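PDB 4JZA: uncharacterized protein from Legionella longbeachae NSW150, which is a phosphoinositide phosphatase that probably removes the 3-phosphate of phosphatidylinositol 3-phosphate, and may act on host membrane lipids during infection. Local coordinates for residues N429-Y434 with P622-P627; F530-E535 with A558-H563; R591-V596 with E628-E633; F45-D50 with G615-K620. All coordinates share one frame; numbering follows the deposited sequence.

Contact 1 (N429-Y434 with P622-P627)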
loop_
_atom_site.group_PDB
_atom_site.type_symbol
_atom_site.label_atom_id
_atom_site.label_comp_id
_atom_site.label_asym_id
_atom_site.label_seq_id
_atom_site.Cartn_x
_atom_site.Cartn_y
_atom_site.Cartn_z
ATOM N N ASN A 429 19.834 -2.505 -7.997
ATOM C CA ASN A 429 20.796 -1.536 -7.413
ATOM C C ASN A 429 20.142 -0.553 -6.426
ATOM O O ASN A 429 18.964 -0.698 -6.112
ATOM C CB ASN A 429 21.523 -0.773 -8.510
ATOM C CG ASN A 429 20.590 0.037 -9.386
ATOM O OD1 ASN A 429 19.434 0.357 -9.021
ATOM N ND2 ASN A 429 21.086 0.362 -10.573
ATOM N N TRP A 430 20.880 0.434 -5.922
ATOM C CA TRP A 430 20.309 1.270 -4.865
ATOM C C TRP A 430 19.078 2.083 -5.279
ATOM O O TRP A 430 18.228 2.407 -4.448
ATOM C CB TRP A 430 21.372 2.146 -4.220
ATOM C CG TRP A 430 21.888 3.296 -5.010
ATOM C CD1 TRP A 430 22.556 3.250 -6.203
ATOM C CD2 TRP A 430 21.856 4.672 -4.609
ATOM N NE1 TRP A 430 22.910 4.519 -6.585
ATOM C CE2 TRP A 430 22.493 5.411 -5.627
ATOM C CE3 TRP A 430 21.335 5.351 -3.489
ATOM C CZ2 TRP A 430 22.644 6.810 -5.561
ATOM C CZ3 TRP A 430 21.477 6.738 -3.418
ATOM C CH2 TRP A 430 22.130 7.455 -4.456
ATOM N N ILE A 431 18.946 2.365 -6.565
ATOM C CA ILE A 431 17.867 3.217 -7.013
ATOM C C ILE A 431 16.503 2.511 -6.955
ATOM O O ILE A 431 15.465 3.170 -6.815
ATOM C CB ILE A 431 18.150 3.730 -8.427
ATOM C CG1 ILE A 431 19.424 4.566 -8.433
ATOM C CG2 ILE A 431 16.977 4.555 -8.937
ATOM C CD1 ILE A 431 20.235 4.369 -9.689
ATOM N N THR A 432 16.499 1.181 -7.060
ATOM C CA THR A 432 15.243 0.400 -7.100
ATOM C C THR A 432 15.035 -0.506 -5.843
ATOM O O THR A 432 14.136 -1.363 -5.818
ATOM C CB THR A 432 15.055 -0.336 -8.471
ATOM O OG1 THR A 432 14.597 -1.672 -8.260
ATOM C CG2 THR A 432 16.340 -0.397 -9.276
ATOM N N ASP A 433 15.836 -0.252 -4.795
ATOM C CA ASP A 433 15.752 -0.937 -3.490
ATOM C C ASP A 433 16.196 -2.420 -3.519
ATOM O O ASP A 433 15.876 -3.179 -2.603
ATOM C CB ASP A 433 14.320 -0.873 -2.923
ATOM C CG ASP A 433 13.905 0.512 -2.466
ATOM O OD1 ASP A 433 14.791 1.334 -2.203
ATOM O OD2 ASP A 433 12.676 0.749 -2.309
ATOM N N TYR A 434 16.921 -2.819 -4.568
ATOM C CA TYR A 434 17.323 -4.219 -4.823
ATOM C C TYR A 434 16.118 -5.135 -5.059
ATOM O O TYR A 434 16.230 -6.361 -4.950
ATOM C CB TYR A 434 18.241 -4.752 -3.722
ATOM C CG TYR A 434 19.589 -4.072 -3.649
ATOM C CD1 TYR A 434 19.933 -3.115 -4.537
ATOM C CD2 TYR A 434 20.544 -4.433 -2.708
ATOM C CE1 TYR A 434 21.156 -2.500 -4.495
ATOM C CE2 TYR A 434 21.782 -3.800 -2.673
ATOM C CZ TYR A 434 22.059 -2.824 -3.602
ATOM O OH TYR A 434 23.232 -2.123 -3.704
ATOM N N PRO A 622 17.177 10.965 -2.983
ATOM C CA PRO A 622 17.482 12.321 -3.432
ATOM C C PRO A 622 18.851 12.487 -4.078
ATOM O O PRO A 622 18.996 13.265 -5.017
ATOM C CB PRO A 622 17.440 13.142 -2.133
ATOM C CG PRO A 622 16.666 12.324 -1.165
ATOM C CD PRO A 622 16.987 10.920 -1.522
ATOM N N GLU A 623 19.850 11.798 -3.537
ATOM C CA GLU A 623 21.225 11.908 -4.027
ATOM C C GLU A 623 21.362 11.325 -5.441
ATOM O O GLU A 623 22.318 11.632 -6.147
ATOM C CB GLU A 623 22.235 11.255 -3.064
ATOM C CG GLU A 623 22.599 12.129 -1.869
ATOM C CD GLU A 623 23.324 11.399 -0.731
ATOM O OE1 GLU A 623 23.163 10.180 -0.594
ATOM O OE2 GLU A 623 24.033 12.050 0.070
ATOM N N TRP A 624 20.408 10.531 -5.898
ATOM C CA TRP A 624 20.472 10.122 -7.287
ATOM C C TRP A 624 19.900 11.173 -8.214
ATOM O O TRP A 624 20.459 11.397 -9.261
ATOM C CB TRP A 624 19.745 8.817 -7.524
ATOM C CG TRP A 624 19.721 8.438 -8.933
ATOM C CD1 TRP A 624 18.634 8.243 -9.697
ATOM C CD2 TRP A 624 20.851 8.204 -9.770
ATOM N NE1 TRP A 624 19.001 7.896 -10.977
ATOM C CE2 TRP A 624 20.361 7.858 -11.038
ATOM C CE3 TRP A 624 22.235 8.237 -9.561
ATOM C CZ2 TRP A 624 21.187 7.575 -12.094
ATOM C CZ3 TRP A 624 23.052 7.953 -10.598
ATOM C CH2 TRP A 624 22.533 7.643 -11.868
ATOM N N TYR A 625 18.783 11.789 -7.817
ATOM C CA TYR A 625 17.977 12.691 -8.681
ATOM C C TYR A 625 18.442 14.160 -8.639
ATOM O O TYR A 625 18.125 14.974 -9.567
ATOM C CB TYR A 625 16.485 12.610 -8.291
ATOM C CG TYR A 625 15.897 11.266 -8.555
ATOM C CD1 TYR A 625 15.864 10.759 -9.844
ATOM C CD2 TYR A 625 15.398 10.452 -7.521
ATOM C CE1 TYR A 625 15.367 9.498 -10.115
ATOM C CE2 TYR A 625 14.859 9.185 -7.783
ATOM C CZ TYR A 625 14.859 8.704 -9.101
ATOM O OH TYR A 625 14.358 7.457 -9.471
ATOM N N LEU A 626 19.144 14.518 -7.555
ATOM C CA LEU A 626 19.593 15.888 -7.362
ATOM C C LEU A 626 20.962 15.977 -7.923
ATOM O O LEU A 626 21.720 15.045 -7.840
ATOM C CB LEU A 626 19.640 16.267 -5.882
ATOM C CG LEU A 626 18.322 16.464 -5.114
ATOM C CD1 LEU A 626 18.570 16.659 -3.623
ATOM C CD2 LEU A 626 17.567 17.659 -5.663
ATOM N N PRO A 627 21.299 17.104 -8.491
ATOM C CA PRO A 627 22.655 17.474 -8.882
ATOM C C PRO A 627 23.605 17.583 -7.687
ATOM O O PRO A 627 23.179 17.924 -6.593
ATOM C CB PRO A 627 22.449 18.859 -9.490
ATOM C CG PRO A 627 21.047 18.842 -10.038
ATOM C CD PRO A 627 20.277 17.991 -9.081
#

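Contact 2 (F530-E535 with A558-H563)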
loop_
_atom_site.group_PDB
_atom_site.type_symbol
_atom_site.label_atom_id
_atom_site.label_comp_id
_atom_site.label_asym_id
_atom_site.label_seq_id
_atom_site.Cartn_x
_atom_site.Cartn_y
_atom_site.Cartn_z
ATOM N N PHE A 530 16.046 20.240 -15.592
ATOM C CA PHE A 530 15.858 21.369 -16.500
ATOM C C PHE A 530 14.970 21.028 -17.685
ATOM O O PHE A 530 14.081 21.800 -18.033
ATOM C CB PHE A 530 17.181 21.933 -16.996
ATOM C CG PHE A 530 17.721 23.008 -16.128
ATOM C CD1 PHE A 530 17.226 24.267 -16.220
ATOM C CD2 PHE A 530 18.717 22.748 -15.207
ATOM C CE1 PHE A 530 17.704 25.261 -15.409
ATOM C CE2 PHE A 530 19.217 23.737 -14.390
ATOM C CZ PHE A 530 18.713 25.005 -14.499
ATOM N N LEU A 531 15.174 19.872 -18.302
ATOM C CA LEU A 531 14.258 19.458 -19.332
ATOM C C LEU A 531 12.869 19.385 -18.798
ATOM O O LEU A 531 11.991 19.900 -19.442
ATOM C CB LEU A 531 14.627 18.112 -19.884
ATOM C CG LEU A 531 15.935 18.130 -20.665
ATOM C CD1 LEU A 531 16.199 16.700 -21.041
ATOM C CD2 LEU A 531 15.874 19.014 -21.907
ATOM N N SER A 532 12.642 18.780 -17.621
ATOM C CA SER A 532 11.267 18.591 -17.142
ATOM C C SER A 532 10.661 19.954 -16.734
ATOM O O SER A 532 9.508 20.250 -17.047
ATOM C CB SER A 532 11.161 17.466 -16.066
ATOM O OG SER A 532 11.661 17.846 -14.800
ATOM N N SER A 533 11.463 20.830 -16.134
ATOM C CA SER A 533 10.962 22.134 -15.687
ATOM C C SER A 533 10.617 22.999 -16.873
ATOM O O SER A 533 9.611 23.704 -16.839
ATOM C CB SER A 533 11.955 22.865 -14.772
ATOM O OG SER A 533 11.948 22.368 -13.443
ATOM N N LEU A 534 11.432 22.955 -17.927
ATOM C CA LEU A 534 11.206 23.842 -19.103
ATOM C C LEU A 534 9.915 23.442 -19.834
ATOM O O LEU A 534 9.095 24.287 -20.092
ATOM C CB LEU A 534 12.424 23.880 -20.047
ATOM C CG LEU A 534 13.622 24.634 -19.453
ATOM C CD1 LEU A 534 14.860 24.358 -20.267
ATOM C CD2 LEU A 534 13.408 26.133 -19.333
ATOM N N GLU A 535 9.709 22.146 -20.062
ATOM C CA GLU A 535 8.462 21.648 -20.575
ATOM C C GLU A 535 7.287 22.199 -19.797
ATOM O O GLU A 535 6.298 22.594 -20.409
ATOM C CB GLU A 535 8.414 20.143 -20.518
ATOM C CG GLU A 535 9.392 19.500 -21.466
ATOM C CD GLU A 535 9.473 17.976 -21.341
ATOM O OE1 GLU A 535 8.722 17.322 -20.545
ATOM O OE2 GLU A 535 10.329 17.430 -22.069
ATOM N N ALA A 558 7.890 15.244 -6.928
ATOM C CA ALA A 558 8.121 16.231 -5.891
ATOM C C ALA A 558 9.366 17.038 -6.201
ATOM O O ALA A 558 9.414 18.226 -5.964
ATOM C CB ALA A 558 8.252 15.564 -4.540
ATOM N N ILE A 559 10.388 16.367 -6.705
ATOM C CA ILE A 559 11.620 17.031 -7.090
ATOM C C ILE A 559 11.427 18.016 -8.243
ATOM O O ILE A 559 12.012 19.087 -8.243
ATOM C CB ILE A 559 12.736 16.006 -7.362
ATOM C CG1 ILE A 559 13.218 15.416 -6.046
ATOM C CG2 ILE A 559 13.917 16.635 -8.073
ATOM C CD1 ILE A 559 13.864 14.065 -6.194
ATOM N N GLU A 560 10.612 17.647 -9.222
ATOM C CA GLU A 560 10.321 18.536 -10.330
ATOM C C GLU A 560 9.611 19.784 -9.851
ATOM O O GLU A 560 9.902 20.882 -10.296
ATOM C CB GLU A 560 9.439 17.839 -11.358
ATOM C CG GLU A 560 9.049 18.729 -12.528
ATOM C CD GLU A 560 7.691 19.390 -12.369
ATOM O OE1 GLU A 560 6.728 18.700 -12.011
ATOM O OE2 GLU A 560 7.578 20.601 -12.618
ATOM N N LEU A 561 8.668 19.603 -8.941
ATOM C CA LEU A 561 7.897 20.710 -8.405
ATOM C C LEU A 561 8.749 21.697 -7.642
ATOM O O LEU A 561 8.560 22.892 -7.745
ATOM C CB LEU A 561 6.778 20.200 -7.510
ATOM C CG LEU A 561 5.680 19.428 -8.226
ATOM C CD1 LEU A 561 4.606 19.032 -7.239
ATOM C CD2 LEU A 561 5.094 20.250 -9.351
ATOM N N ILE A 562 9.684 21.185 -6.862
ATOM C CA ILE A 562 10.613 22.029 -6.139
ATOM C C ILE A 562 11.480 22.785 -7.165
ATOM O O ILE A 562 11.684 24.023 -7.050
ATOM C CB ILE A 562 11.486 21.141 -5.235
ATOM C CG1 ILE A 562 10.742 20.809 -3.933
ATOM C CG2 ILE A 562 12.808 21.784 -4.910
ATOM C CD1 ILE A 562 11.282 19.574 -3.280
ATOM N N HIS A 563 11.983 22.049 -8.168
ATOM C CA HIS A 563 12.909 22.627 -9.120
ATOM C C HIS A 563 12.194 23.698 -9.921
ATOM O O HIS A 563 12.698 24.826 -10.067
ATOM C CB HIS A 563 13.478 21.566 -10.021
ATOM C CG HIS A 563 14.662 22.001 -10.822
ATOM N ND1 HIS A 563 14.554 22.434 -12.125
ATOM C CD2 HIS A 563 15.986 21.967 -10.546
ATOM C CE1 HIS A 563 15.756 22.695 -12.599
ATOM N NE2 HIS A 563 16.642 22.441 -11.657
#

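Contact 3 (R591-V596 with E628-E633)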
loop_
_atom_site.group_PDB
_atom_site.type_symbol
_atom_site.label_atom_id
_atom_site.label_comp_id
_atom_site.label_asym_id
_atom_site.label_seq_id
_atom_site.Cartn_x
_atom_site.Cartn_y
_atom_site.Cartn_z
ATOM N N ARG A 591 22.872 31.091 -6.390
ATOM C CA ARG A 591 21.587 31.652 -5.983
ATOM C C ARG A 591 20.376 30.805 -6.270
ATOM O O ARG A 591 19.327 30.938 -5.613
ATOM C CB ARG A 591 21.391 32.946 -6.692
ATOM C CG ARG A 591 22.196 34.038 -6.057
ATOM C CD ARG A 591 22.179 35.166 -7.037
ATOM N NE ARG A 591 22.595 36.412 -6.446
ATOM C CZ ARG A 591 22.699 37.530 -7.142
ATOM N NH1 ARG A 591 22.421 37.537 -8.452
ATOM N NH2 ARG A 591 23.083 38.637 -6.528
ATOM N N PHE A 592 20.523 29.995 -7.304
ATOM C CA PHE A 592 19.526 29.036 -7.659
ATOM C C PHE A 592 19.587 27.880 -6.655
ATOM O O PHE A 592 18.567 27.470 -6.083
ATOM C CB PHE A 592 19.748 28.564 -9.111
ATOM C CG PHE A 592 18.746 27.541 -9.567
ATOM C CD1 PHE A 592 17.416 27.873 -9.623
ATOM C CD2 PHE A 592 19.131 26.239 -9.889
ATOM C CE1 PHE A 592 16.474 26.950 -10.016
ATOM C CE2 PHE A 592 18.184 25.309 -10.290
ATOM C CZ PHE A 592 16.851 25.671 -10.365
ATOM N N VAL A 593 20.798 27.393 -6.418
ATOM C CA VAL A 593 21.015 26.333 -5.466
ATOM C C VAL A 593 20.437 26.719 -4.116
ATOM O O VAL A 593 19.844 25.889 -3.414
ATOM C CB VAL A 593 22.505 25.957 -5.370
ATOM C CG1 VAL A 593 22.788 24.945 -4.255
ATOM C CG2 VAL A 593 22.966 25.337 -6.686
ATOM N N SER A 594 20.582 27.975 -3.747
ATOM C CA SER A 594 20.031 28.409 -2.472
ATOM C C SER A 594 18.496 28.260 -2.403
ATOM O O SER A 594 17.944 27.808 -1.389
ATOM C CB SER A 594 20.424 29.852 -2.186
ATOM O OG SER A 594 20.277 30.105 -0.798
ATOM N N LEU A 595 17.836 28.639 -3.494
ATOM C CA LEU A 595 16.398 28.516 -3.609
ATOM C C LEU A 595 15.986 27.066 -3.598
ATOM O O LEU A 595 15.089 26.716 -2.839
ATOM C CB LEU A 595 15.869 29.178 -4.881
ATOM C CG LEU A 595 15.937 30.707 -4.822
ATOM C CD1 LEU A 595 15.940 31.291 -6.232
ATOM C CD2 LEU A 595 14.815 31.279 -3.965
ATOM N N VAL A 596 16.640 26.221 -4.397
ATOM C CA VAL A 596 16.308 24.803 -4.366
ATOM C C VAL A 596 16.458 24.215 -2.984
ATOM O O VAL A 596 15.548 23.517 -2.479
ATOM C CB VAL A 596 17.170 23.950 -5.280
ATOM C CG1 VAL A 596 16.811 22.488 -5.087
ATOM C CG2 VAL A 596 16.873 24.309 -6.717
ATOM N N GLU A 628 24.890 17.341 -7.894
ATOM C CA GLU A 628 25.819 17.294 -6.775
ATOM C C GLU A 628 25.832 18.562 -5.914
ATOM O O GLU A 628 25.866 18.468 -4.692
ATOM C CB GLU A 628 27.242 16.883 -7.218
ATOM C CG GLU A 628 27.557 15.418 -6.933
ATOM C CD GLU A 628 27.341 15.090 -5.448
ATOM O OE1 GLU A 628 28.075 15.712 -4.618
ATOM O OE2 GLU A 628 26.415 14.263 -5.111
ATOM N N ASP A 629 25.802 19.744 -6.519
ATOM C CA ASP A 629 25.955 20.971 -5.725
ATOM C C ASP A 629 24.757 21.290 -4.836
ATOM O O ASP A 629 24.928 21.835 -3.742
ATOM C CB ASP A 629 26.363 22.192 -6.557
ATOM C CG ASP A 629 25.501 22.413 -7.816
ATOM O OD1 ASP A 629 24.640 21.542 -8.058
ATOM O OD2 ASP A 629 25.711 23.444 -8.558
ATOM N N ILE A 630 23.562 20.899 -5.266
ATOM C CA ILE A 630 22.352 21.043 -4.439
ATOM C C ILE A 630 22.331 20.056 -3.270
ATOM O O ILE A 630 22.063 20.394 -2.122
ATOM C CB ILE A 630 21.090 20.822 -5.278
ATOM C CG1 ILE A 630 20.983 21.921 -6.352
ATOM C CG2 ILE A 630 19.849 20.850 -4.401
ATOM C CD1 ILE A 630 19.988 21.641 -7.461
ATOM N N ALA A 631 22.637 18.819 -3.585
ATOM C CA ALA A 631 22.714 17.806 -2.570
ATOM C C ALA A 631 23.749 18.223 -1.533
ATOM O O ALA A 631 23.486 18.185 -0.336
ATOM C CB ALA A 631 23.054 16.443 -3.188
ATOM N N ALA A 632 24.908 18.650 -1.997
ATOM C CA ALA A 632 25.988 19.069 -1.085
ATOM C C ALA A 632 25.634 20.272 -0.216
ATOM O O ALA A 632 25.962 20.326 0.942
ATOM C CB ALA A 632 27.260 19.362 -1.875
ATOM N N GLU A 633 24.961 21.234 -0.789
ATOM C CA GLU A 633 24.513 22.366 -0.014
ATOM C C GLU A 633 23.522 21.953 1.076
ATOM O O GLU A 633 23.611 22.426 2.211
ATOM C CB GLU A 633 23.875 23.403 -0.955
ATOM C CG GLU A 633 23.306 24.649 -0.265
ATOM C CD GLU A 633 24.368 25.501 0.413
ATOM O OE1 GLU A 633 25.569 25.196 0.274
ATOM O OE2 GLU A 633 23.995 26.492 1.075
#

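Contact 4 (F45-D50 with G615-K620)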
loop_
_atom_site.group_PDB
_atom_site.type_symbol
_atom_site.label_atom_id
_atom_site.label_comp_id
_atom_site.label_asym_id
_atom_site.label_seq_id
_atom_site.Cartn_x
_atom_site.Cartn_y
_atom_site.Cartn_z
ATOM N N PHE A 45 8.433 9.103 13.516
ATOM C CA PHE A 45 8.351 7.834 14.227
ATOM C C PHE A 45 7.005 7.652 14.949
ATOM O O PHE A 45 6.322 6.644 14.800
ATOM C CB PHE A 45 9.533 7.725 15.192
ATOM C CG PHE A 45 9.382 6.657 16.183
ATOM C CD1 PHE A 45 9.695 5.372 15.857
ATOM C CD2 PHE A 45 8.902 6.941 17.434
ATOM C CE1 PHE A 45 9.517 4.370 16.765
ATOM C CE2 PHE A 45 8.728 5.953 18.345
ATOM C CZ PHE A 45 9.032 4.672 17.998
ATOM N N ALA A 46 6.613 8.628 15.725
ATOM C CA ALA A 46 5.310 8.559 16.348
ATOM C C ALA A 46 4.178 8.492 15.309
ATOM O O ALA A 46 3.166 7.849 15.533
ATOM C CB ALA A 46 5.114 9.773 17.245
ATOM N N ARG A 47 4.322 9.180 14.178
ATOM C CA ARG A 47 3.231 9.184 13.199
ATOM C C ARG A 47 3.089 7.809 12.645
ATOM O O ARG A 47 1.965 7.351 12.492
ATOM C CB ARG A 47 3.374 10.213 12.053
ATOM C CG ARG A 47 3.262 11.660 12.471
ATOM C CD ARG A 47 3.452 12.613 11.278
ATOM N NE ARG A 47 2.106 12.980 10.878
ATOM C CZ ARG A 47 1.603 12.948 9.643
ATOM N NH1 ARG A 47 2.318 12.654 8.553
ATOM N NH2 ARG A 47 0.338 13.255 9.493
ATOM N N ARG A 48 4.204 7.137 12.390
ATOM C CA ARG A 48 4.150 5.812 11.750
ATOM C C ARG A 48 3.635 4.769 12.711
ATOM O O ARG A 48 2.817 3.943 12.337
ATOM C CB ARG A 48 5.511 5.373 11.228
ATOM C CG ARG A 48 5.445 4.316 10.147
ATOM C CD ARG A 48 5.518 4.934 8.775
ATOM N NE ARG A 48 5.082 4.007 7.772
ATOM C CZ ARG A 48 3.821 3.731 7.523
ATOM N NH1 ARG A 48 2.876 4.361 8.181
ATOM N NH2 ARG A 48 3.494 2.828 6.608
ATOM N N VAL A 49 4.114 4.806 13.941
ATOM C CA VAL A 49 3.569 3.933 14.948
ATOM C C VAL A 49 2.059 4.115 15.027
ATOM O O VAL A 49 1.305 3.142 14.935
ATOM C CB VAL A 49 4.193 4.159 16.342
ATOM C CG1 VAL A 49 3.433 3.384 17.404
ATOM C CG2 VAL A 49 5.636 3.694 16.370
ATOM N N ASP A 50 1.625 5.358 15.180
ATOM C CA ASP A 50 0.216 5.661 15.389
ATOM C C ASP A 50 -0.601 5.203 14.205
ATOM O O ASP A 50 -1.634 4.585 14.352
ATOM C CB ASP A 50 0.045 7.166 15.673
ATOM C CG ASP A 50 -1.429 7.605 15.855
ATOM O OD1 ASP A 50 -2.138 7.182 16.797
ATOM O OD2 ASP A 50 -1.873 8.431 15.059
ATOM N N GLY A 615 4.245 9.223 8.813
ATOM C CA GLY A 615 5.553 8.856 9.313
ATOM C C GLY A 615 6.527 8.515 8.208
ATOM O O GLY A 615 7.669 8.162 8.444
ATOM N N SER A 616 6.067 8.659 6.982
ATOM C CA SER A 616 6.847 8.325 5.810
ATOM C C SER A 616 7.262 9.594 5.109
ATOM O O SER A 616 7.349 9.647 3.894
ATOM C CB SER A 616 6.061 7.432 4.876
ATOM O OG SER A 616 6.001 6.131 5.394
ATOM N N GLU A 617 7.492 10.631 5.893
ATOM C CA GLU A 617 7.765 11.930 5.342
ATOM C C GLU A 617 9.216 12.022 4.956
ATOM O O GLU A 617 10.064 12.360 5.757
ATOM C CB GLU A 617 7.455 12.996 6.381
ATOM C CG GLU A 617 5.977 13.160 6.668
ATOM C CD GLU A 617 5.508 12.326 7.833
ATOM O OE1 GLU A 617 6.307 12.082 8.741
ATOM O OE2 GLU A 617 4.338 11.922 7.848
ATOM N N GLY A 618 9.475 11.728 3.692
ATOM C CA GLY A 618 10.803 11.895 3.087
ATOM C C GLY A 618 10.646 11.827 1.585
ATOM O O GLY A 618 9.526 11.801 1.124
ATOM N N ILE A 619 11.760 11.783 0.850
ATOM C CA ILE A 619 11.799 11.683 -0.581
ATOM C C ILE A 619 12.707 10.524 -0.978
ATOM O O ILE A 619 13.767 10.320 -0.434
ATOM C CB ILE A 619 12.381 12.977 -1.185
ATOM C CG1 ILE A 619 11.509 14.201 -0.848
ATOM C CG2 ILE A 619 12.571 12.875 -2.710
ATOM C CD1 ILE A 619 10.081 14.049 -1.295
ATOM N N LYS A 620 12.324 9.810 -1.998
ATOM C CA LYS A 620 13.090 8.698 -2.478
ATOM C C LYS A 620 14.372 9.143 -3.130
ATOM O O LYS A 620 14.362 10.035 -3.975
ATOM C CB LYS A 620 12.253 7.939 -3.493
ATOM C CG LYS A 620 12.404 6.440 -3.428
ATOM C CD LYS A 620 11.790 5.847 -2.156
ATOM C CE LYS A 620 12.289 4.416 -1.955
ATOM N NZ LYS A 620 13.767 4.232 -1.792
#

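Contact 1 (N429-Y434 with P622-P627)
I431 sets its CG1-CD1 branch over one face of the W624 indole, and this is the tight part of the contact. Its CD1 sits over the five-membered ring, 3.8 Å from the centroid and 12° off the normal, a CH-pi contact. CG1 follows along the same ring, 3.9 Å from W624 CG. The other branch, CG2, turns to Y625 and comes 3.9 Å from its OH. In W624 CG is anti to the backbone N (chi1 176°), which carries the indole from the short helix 622-625 toward the loop 429-434. The ring is fixed by a second residue: NE1 bonds to the carbonyl O of Y468, and the Y468 ring stacks on it. Y468 belongs to the loop after strand 462-465. Y625 packs on R556 and I559 of helix 556-574. That helix starts at R556, the arginine closing a sequence that matches the CX5R signature of cysteine-dependent phosphatases. The solvent side is looser. There W430 is exposed and reaches across with the far end of its benzo ring. CH2 meets E623 CB at the ring edge, at 4.0 Å, and CZ2 is 4.0 Å from W624 CB. The carboxylate of E623 is engaged on its own side, in salt bridges to R635 and K645.

Contact 2 (F530-E535 with A558-H563)
S533 and H563 supply the polar link between two buried helices, 524-542 and 556-574. S533 OG lies 2.9 Å from H563 ND1, at the edge of the imidazole and near its plane. Either atom could be the donor. The serine oxygen has a second partner, T564 OG1, and so helps fix the rotation of the imidazole. H563 reaches across because chi1 (-167°) swings its ring away from the backbone nitrogen. The axes of segments 530-535 and 558-563 come within 9.4 Å and cross at -67°. Between the helices in the chain lie strand 545-549 and a loop whose sequence fits the CX5R phosphatase signature, so the pair flanks what is probably the phosphate-binding loop. The aromatic part is a T-shaped stack. H563 points its CE1 edge at the face of F530, with centroids 4.9 Å apart and planes at 86°. CE1 stands over the centre of the phenyl ring, 3.9 Å from F530 CD2. Van der Waals contact completes the interface: S532 OG rests 3.6 Å from E560 CG. The E560 chain bends at chi2, and its carboxylate is engaged by K557 and T564 of its own helix.

Contact 3 (R591-V596 with E628-E633)
V593 and V596 hold the same rotamer, with CG1 trans to the backbone nitrogen (chi1 174° and 176°), so both aim a methyl at helix 628-637. I630 keeps CG1 beside its own backbone N (chi1 -64°), which puts CG2 on the far side from that nitrogen. CG1 lies by V593, 4.0 Å from its CG2, while CG2 and the terminal CD1 both reach V596. I630 CG2 meets V596 CG1 at 3.5 Å. V593 makes the larger contact with the second helix, its CG1 lying 3.8 Å from D629 O and 3.8 Å from E633 CB. Its CG2 touches the carboxylate of D629, at 3.8 Å from OD2. That oxygen is paired with R589 in a salt bridge, so the charge beside the valine is probably largely balanced. E633 bends at chi2, and its OE2 pairs with R637, which also bonds to S594 O. The contact is apolar at its centre, with these charged groups around it. The axes of the two short segments approach to 9.4 Å. Helix 587-602 packs on both helix 628-637 and helix 556-574: F592 lies against A566 and M567 and sets its ring edge-to-face with H563, and V596 also touches A566.

Contact 4 (F45-D50 with G615-K620)
R48 and R47 straddle G615, where a loop meets helix 41-62 almost backbone to backbone. This is a close helix-loop crossing. G615, with a positive phi of 91° and no side chain, lets the loop come up against the helix, and its CA lies 4.1 Å from R48 CA. The contact joins helix 41-62, near the N-terminus, to the loop between helices 604-612 and 622-625. R48 makes a sharp bend at chi2 (96°). The bend lays the chain along the loop, with CD 3.8 Å from G615 C. The guanidinium then turns a face to S616 OG, which stands 3.3 Å from NE at an angle too poor for a bond. NE bonds instead to D653 O, while NH1 serves E133 and P614 O. Several partners thus fix this buried arginine. R47 sets CG beside its backbone N and bends at chi3 toward the E617 carboxylate. The atoms there are modelled too close, so the geometry of this salt bridge is doubtful. E617 itself bends at chi2, and its OE1 bonds to S44 OG. Closer to the helix, R47 CB packs 3.5 Å from G615 N.

Contacts 1, 2 and 3 lie on one side of the chain's centre, with their own centres about 14 to 18 Å apart. Contact 4 is centred about 19 Å from contact 1 and 25 Å from contacts 2 and 3. Along the chain contact 2 closes before contact 3 opens, and contact 1 crosses contacts 3 and 4. I559 of helix 556-574 packs on Y625 and I619, and H563 meets F592. D433 and K620 form a salt bridge between contacts 1 and 4. Segments 615-620, 622-627 and 628-633 follow closely, so one stretch joins helix 41-62, loop 429-434 and helix 587-602. Contacts 1 to 3 and loop 615-620 thus meet the helix that follows the probable phosphate-binding loop.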